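Local atomic coordinates of Alpha/beta hydrolase (Pseudomonas aeruginosa PAO1, PDB entry 4R1D), a protein that probably acts as a lipase-type alpha/beta hydrolase, a calcium-binding type VI secretion effector that is kept in check by its immunity protein Tli4. Residues Thr427-Ser439 against Arg531-Ala544. Sequence-based numbering, arbitrary orientation.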
loop_
_atom_site.group_PDB
_atom_site.type_symbol
_atom_site.label_atom_id
_atom_site.label_comp_id
_atom_site.label_asym_id
_atom_site.label_seq_id
_atom_site.Cartn_x
_atom_site.Cartn_y
_atom_site.Cartn_z
ATOM N N THR A 427 -2.029 25.092 8.948
ATOM C CA THR A 427 -1.141 23.957 8.771
ATOM C C THR A 427 0.144 24.154 9.562
ATOM O O THR A 427 0.815 25.193 9.435
ATOM C CB THR A 427 -0.796 23.747 7.279
ATOM O OG1 THR A 427 -1.961 23.298 6.576
ATOM C CG2 THR A 427 0.285 22.696 7.140
ATOM N N TYR A 428 0.471 23.163 10.386
ATOM C CA TYR A 428 1.708 23.157 11.167
ATOM C C TYR A 428 2.533 21.966 10.714
ATOM O O TYR A 428 2.179 20.812 10.964
ATOM C CB TYR A 428 1.384 23.053 12.665
ATOM C CG TYR A 428 0.649 24.272 13.186
ATOM C CD1 TYR A 428 -0.694 24.502 12.869
ATOM C CD2 TYR A 428 1.310 25.208 13.973
ATOM C CE1 TYR A 428 -1.356 25.650 13.335
ATOM C CE2 TYR A 428 0.659 26.337 14.440
ATOM C CZ TYR A 428 -0.653 26.558 14.121
ATOM O OH TYR A 428 -1.256 27.695 14.611
ATOM N N ALA A 429 3.622 22.239 10.007
ATOM C CA ALA A 429 4.390 21.171 9.387
ATOM C C ALA A 429 5.755 21.018 10.061
ATOM O O ALA A 429 6.344 22.001 10.496
ATOM C CB ALA A 429 4.567 21.478 7.910
ATOM N N HIS A 430 6.253 19.787 10.147
ATOM C CA HIS A 430 7.638 19.565 10.564
ATOM C C HIS A 430 8.283 18.530 9.637
ATOM O O HIS A 430 7.600 17.695 9.046
ATOM C CB HIS A 430 7.739 19.146 12.046
ATOM C CG HIS A 430 7.083 17.831 12.345
ATOM N ND1 HIS A 430 5.757 17.728 12.711
ATOM C CD2 HIS A 430 7.565 16.566 12.301
ATOM C CE1 HIS A 430 5.452 16.451 12.886
ATOM N NE2 HIS A 430 6.529 15.727 12.639
ATOM N N TYR A 431 9.593 18.603 9.477
ATOM C CA TYR A 431 10.268 17.697 8.565
ATOM C C TYR A 431 11.744 17.570 8.931
ATOM O O TYR A 431 12.277 18.402 9.665
ATOM C CB TYR A 431 10.103 18.177 7.114
ATOM C CG TYR A 431 10.676 19.554 6.851
ATOM C CD1 TYR A 431 10.042 20.697 7.327
ATOM C CD2 TYR A 431 11.858 19.710 6.128
ATOM C CE1 TYR A 431 10.571 21.966 7.091
ATOM C CE2 TYR A 431 12.384 20.964 5.883
ATOM C CZ TYR A 431 11.740 22.085 6.363
ATOM O OH TYR A 431 12.271 23.339 6.119
ATOM N N GLY A 432 12.376 16.512 8.437
ATOM C CA GLY A 432 13.785 16.248 8.693
ATOM C C GLY A 432 14.641 16.797 7.568
ATOM O O GLY A 432 14.469 16.433 6.401
ATOM N N ALA A 433 15.562 17.684 7.925
ATOM C CA ALA A 433 16.434 18.316 6.957
ATOM C C ALA A 433 17.860 18.196 7.463
ATOM O O ALA A 433 18.349 19.066 8.178
ATOM C CB ALA A 433 16.062 19.766 6.792
ATOM N N ASP A 434 18.521 17.108 7.097
ATOM C CA ASP A 434 19.829 16.824 7.664
ATOM C C ASP A 434 20.770 16.350 6.585
ATOM O O ASP A 434 20.459 15.423 5.832
ATOM C CB ASP A 434 19.718 15.769 8.759
ATOM C CG ASP A 434 20.926 15.751 9.669
ATOM O OD1 ASP A 434 21.993 15.272 9.235
ATOM O OD2 ASP A 434 20.816 16.217 10.822
ATOM N N ASP A 435 21.931 16.993 6.507
ATOM C CA ASP A 435 22.890 16.659 5.463
ATOM C C ASP A 435 23.655 15.362 5.727
ATOM O O ASP A 435 24.413 14.918 4.869
ATOM C CB ASP A 435 23.842 17.831 5.223
ATOM C CG ASP A 435 23.229 18.892 4.328
ATOM O OD1 ASP A 435 22.664 18.521 3.276
ATOM O OD2 ASP A 435 23.302 20.090 4.672
ATOM N N SER A 436 23.437 14.737 6.886
ATOM C CA SER A 436 24.014 13.411 7.130
ATOM C C SER A 436 23.106 12.279 6.639
ATOM O O SER A 436 23.387 11.102 6.858
ATOM C CB SER A 436 24.380 13.211 8.606
ATOM O OG SER A 436 23.225 12.967 9.390
ATOM N N ARG A 437 22.013 12.635 5.968
ATOM C CA ARG A 437 21.132 11.629 5.388
ATOM C C ARG A 437 20.924 11.984 3.928
ATOM O O ARG A 437 20.078 12.814 3.615
ATOM C CB ARG A 437 19.798 11.606 6.132
ATOM C CG ARG A 437 19.961 11.391 7.622
ATOM C CD ARG A 437 18.642 11.087 8.281
ATOM N NE ARG A 437 18.747 10.923 9.732
ATOM C CZ ARG A 437 18.956 9.764 10.349
ATOM N NH1 ARG A 437 19.110 8.645 9.653
ATOM N NH2 ARG A 437 19.009 9.724 11.673
ATOM N N HIS A 438 21.721 11.379 3.047
ATOM C CA HIS A 438 21.787 11.815 1.651
ATOM C C HIS A 438 20.442 11.727 0.935
ATOM O O HIS A 438 20.152 12.537 0.049
ATOM C CB HIS A 438 22.894 11.077 0.877
ATOM C CG HIS A 438 22.513 9.709 0.401
ATOM N ND1 HIS A 438 22.603 8.589 1.199
ATOM C CD2 HIS A 438 22.077 9.275 -0.808
ATOM C CE1 HIS A 438 22.218 7.527 0.510
ATOM N NE2 HIS A 438 21.894 7.918 -0.710
ATOM N N SER A 439 19.641 10.733 1.317
ATOM C CA SER A 439 18.250 10.627 0.879
ATOM C C SER A 439 18.086 10.523 -0.641
ATOM O O SER A 439 17.027 10.864 -1.169
ATOM C CB SER A 439 17.450 11.832 1.385
ATOM O OG SER A 439 17.615 12.041 2.782
ATOM N N ARG A 531 21.067 15.097 15.664
ATOM C CA ARG A 531 21.002 14.717 14.250
ATOM C C ARG A 531 19.531 14.582 13.853
ATOM O O ARG A 531 18.719 14.094 14.646
ATOM C CB ARG A 531 21.706 13.370 14.039
ATOM C CG ARG A 531 21.734 12.867 12.588
ATOM C CD ARG A 531 22.183 11.404 12.532
ATOM N NE ARG A 531 22.475 10.975 11.168
ATOM C CZ ARG A 531 22.504 9.706 10.765
ATOM N NH1 ARG A 531 22.256 8.724 11.624
ATOM N NH2 ARG A 531 22.783 9.419 9.499
ATOM N N GLY A 532 19.187 15.027 12.645
ATOM C CA GLY A 532 17.816 14.925 12.161
ATOM C C GLY A 532 17.355 13.482 12.159
ATOM O O GLY A 532 18.151 12.568 11.961
ATOM N N TYR A 533 16.062 13.275 12.384
ATOM C CA TYR A 533 15.512 11.936 12.504
ATOM C C TYR A 533 15.350 11.260 11.148
ATOM O O TYR A 533 15.416 11.906 10.107
ATOM C CB TYR A 533 14.167 11.976 13.249
ATOM C CG TYR A 533 13.293 13.150 12.859
ATOM C CD1 TYR A 533 12.613 13.163 11.641
ATOM C CD2 TYR A 533 13.145 14.243 13.703
ATOM C CE1 TYR A 533 11.807 14.245 11.272
ATOM C CE2 TYR A 533 12.346 15.322 13.351
ATOM C CZ TYR A 533 11.685 15.324 12.131
ATOM O OH TYR A 533 10.899 16.395 11.779
ATOM N N GLU A 534 15.152 9.947 11.185
ATOM C CA GLU A 534 14.892 9.153 9.999
ATOM C C GLU A 534 13.386 9.126 9.742
ATOM O O GLU A 534 12.587 9.184 10.671
ATOM C CB GLU A 534 15.433 7.731 10.217
ATOM C CG GLU A 534 15.223 6.758 9.057
ATOM C CD GLU A 534 13.862 6.088 9.084
ATOM O OE1 GLU A 534 13.357 5.797 10.191
ATOM O OE2 GLU A 534 13.288 5.870 7.994
ATOM N N HIS A 535 13.016 9.054 8.470
ATOM C CA HIS A 535 11.625 9.154 8.031
ATOM C C HIS A 535 10.645 8.215 8.746
ATOM O O HIS A 535 9.637 8.650 9.300
ATOM C CB HIS A 535 11.549 8.911 6.517
ATOM C CG HIS A 535 10.196 9.154 5.923
ATOM N ND1 HIS A 535 9.735 10.417 5.622
ATOM C CD2 HIS A 535 9.211 8.296 5.554
ATOM C CE1 HIS A 535 8.520 10.332 5.106
ATOM N NE2 HIS A 535 8.180 9.055 5.049
ATOM N N GLN A 536 10.939 6.923 8.705
ATOM C CA GLN A 536 9.990 5.920 9.135
ATOM C C GLN A 536 9.683 6.077 10.609
ATOM O O GLN A 536 8.546 5.874 11.041
ATOM C CB GLN A 536 10.559 4.530 8.908
ATOM C CG GLN A 536 9.620 3.447 9.381
ATOM C CD GLN A 536 8.394 3.372 8.513
ATOM O OE1 GLN A 536 7.332 3.909 8.852
ATOM N NE2 GLN A 536 8.531 2.707 7.369
ATOM N N GLU A 537 10.705 6.454 11.369
ATOM C CA GLU A 537 10.590 6.546 12.816
ATOM C C GLU A 537 10.446 7.986 13.307
ATOM O O GLU A 537 10.634 8.248 14.483
ATOM C CB GLU A 537 11.825 5.922 13.479
ATOM C CG GLU A 537 12.031 4.451 13.168
ATOM C CD GLU A 537 10.917 3.588 13.712
ATOM O OE1 GLU A 537 10.433 3.882 14.821
ATOM O OE2 GLU A 537 10.507 2.620 13.036
ATOM N N SER A 538 10.128 8.918 12.414
ATOM C CA SER A 538 10.136 10.343 12.787
ATOM C C SER A 538 9.290 10.670 14.028
ATOM O O SER A 538 9.684 11.498 14.858
ATOM C CB SER A 538 9.769 11.247 11.591
ATOM O OG SER A 538 8.426 11.066 11.153
ATOM N N TYR A 539 8.133 10.028 14.169
ATOM C CA TYR A 539 7.242 10.370 15.271
ATOM C C TYR A 539 7.717 9.795 16.592
ATOM O O TYR A 539 7.099 10.016 17.630
ATOM C CB TYR A 539 5.792 9.963 14.983
ATOM C CG TYR A 539 4.994 11.070 14.341
ATOM C CD1 TYR A 539 4.943 12.347 14.925
ATOM C CD2 TYR A 539 4.309 10.863 13.158
ATOM C CE1 TYR A 539 4.218 13.358 14.355
ATOM C CE2 TYR A 539 3.581 11.889 12.564
ATOM C CZ TYR A 539 3.543 13.135 13.172
ATOM O OH TYR A 539 2.818 14.147 12.595
ATOM N N ASN A 540 8.809 9.040 16.543
ATOM C CA ASN A 540 9.467 8.610 17.779
ATOM C C ASN A 540 10.579 9.569 18.249
ATOM O O ASN A 540 11.265 9.306 19.244
ATOM C CB ASN A 540 9.980 7.177 17.633
ATOM C CG ASN A 540 8.842 6.175 17.521
ATOM O OD1 ASN A 540 8.827 5.320 16.629
ATOM N ND2 ASN A 540 7.878 6.291 18.417
ATOM N N ASP A 541 10.737 10.680 17.540
ATOM C CA ASP A 541 11.720 11.699 17.911
ATOM C C ASP A 541 11.008 12.804 18.676
ATOM O O ASP A 541 9.920 13.230 18.281
ATOM C CB ASP A 541 12.394 12.277 16.659
ATOM C CG ASP A 541 13.481 13.303 16.990
ATOM O OD1 ASP A 541 13.141 14.460 17.303
ATOM O OD2 ASP A 541 14.671 12.948 16.909
ATOM N N ALA A 542 11.615 13.260 19.772
ATOM C CA ALA A 542 11.003 14.271 20.631
ATOM C C ALA A 542 10.552 15.527 19.887
ATOM O O ALA A 542 9.563 16.150 20.256
ATOM C CB ALA A 542 11.962 14.649 21.770
ATOM N N ARG A 543 11.292 15.924 18.857
ATOM C CA ARG A 543 10.942 17.143 18.124
ATOM C C ARG A 543 9.657 16.986 17.313
ATOM O O ARG A 543 8.864 17.929 17.200
ATOM C CB ARG A 543 12.086 17.563 17.208
ATOM C CG ARG A 543 13.312 18.032 17.972
ATOM C CD ARG A 543 14.509 18.070 17.040
ATOM N NE ARG A 543 14.926 16.719 16.681
ATOM C CZ ARG A 543 16.073 16.439 16.073
ATOM N NH1 ARG A 543 16.893 17.426 15.725
ATOM N NH2 ARG A 543 16.398 15.182 15.812
ATOM N N ALA A 544 9.472 15.803 16.724
ATOM C CA ALA A 544 8.267 15.546 15.933
ATOM C C ALA A 544 7.064 15.541 16.855
ATOM O O ALA A 544 6.006 16.070 16.508
ATOM C CB ALA A 544 8.372 14.214 15.184
HETATM O O HOH W 1 6.774 12.879 12.022
#
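Arg531, with CG anti to its own N (chi1 -179°), and Arg437, with CG anti to its carbonyl carbon (chi1 -55°), both reach out with extended chains. One guanidinium lies flat on the other, stacked with centres 3.6 Å apart and planes 19° apart. They join the loop after strand 427-432 of the alpha/beta-hydrolase sheet to the loop before helix 542-556. The like charges are close, but Glu498 forms a salt bridge with Arg437 NH1. Arg437 grips Gly532 O side-on, NE at 2.8 Å from above the carbonyl plane and NH2 at 3.0 Å within it. Arg531 likewise uses its edge: NE gives a nearly straight bond to Ser436 OG (2.8 Å) and NH2 reaches Ser436 O. Asp434 OD2 takes Gly532 N at 2.7 Å and also Ser521 N, while its OD1 closes an Asx turn onto Ser436 N. The loop before the helix also carries His535, whose bonds to Ser256 and Asp497 are consistent with the family's catalytic triad. On the strand itself, the His430 ring meets at its edge Tyr533 OH, bonded to His519, and Tyr539 OH, whose strongest polar partner is Thr254, and Ala544 CA sits over one face, 4.0 Å from its centroid.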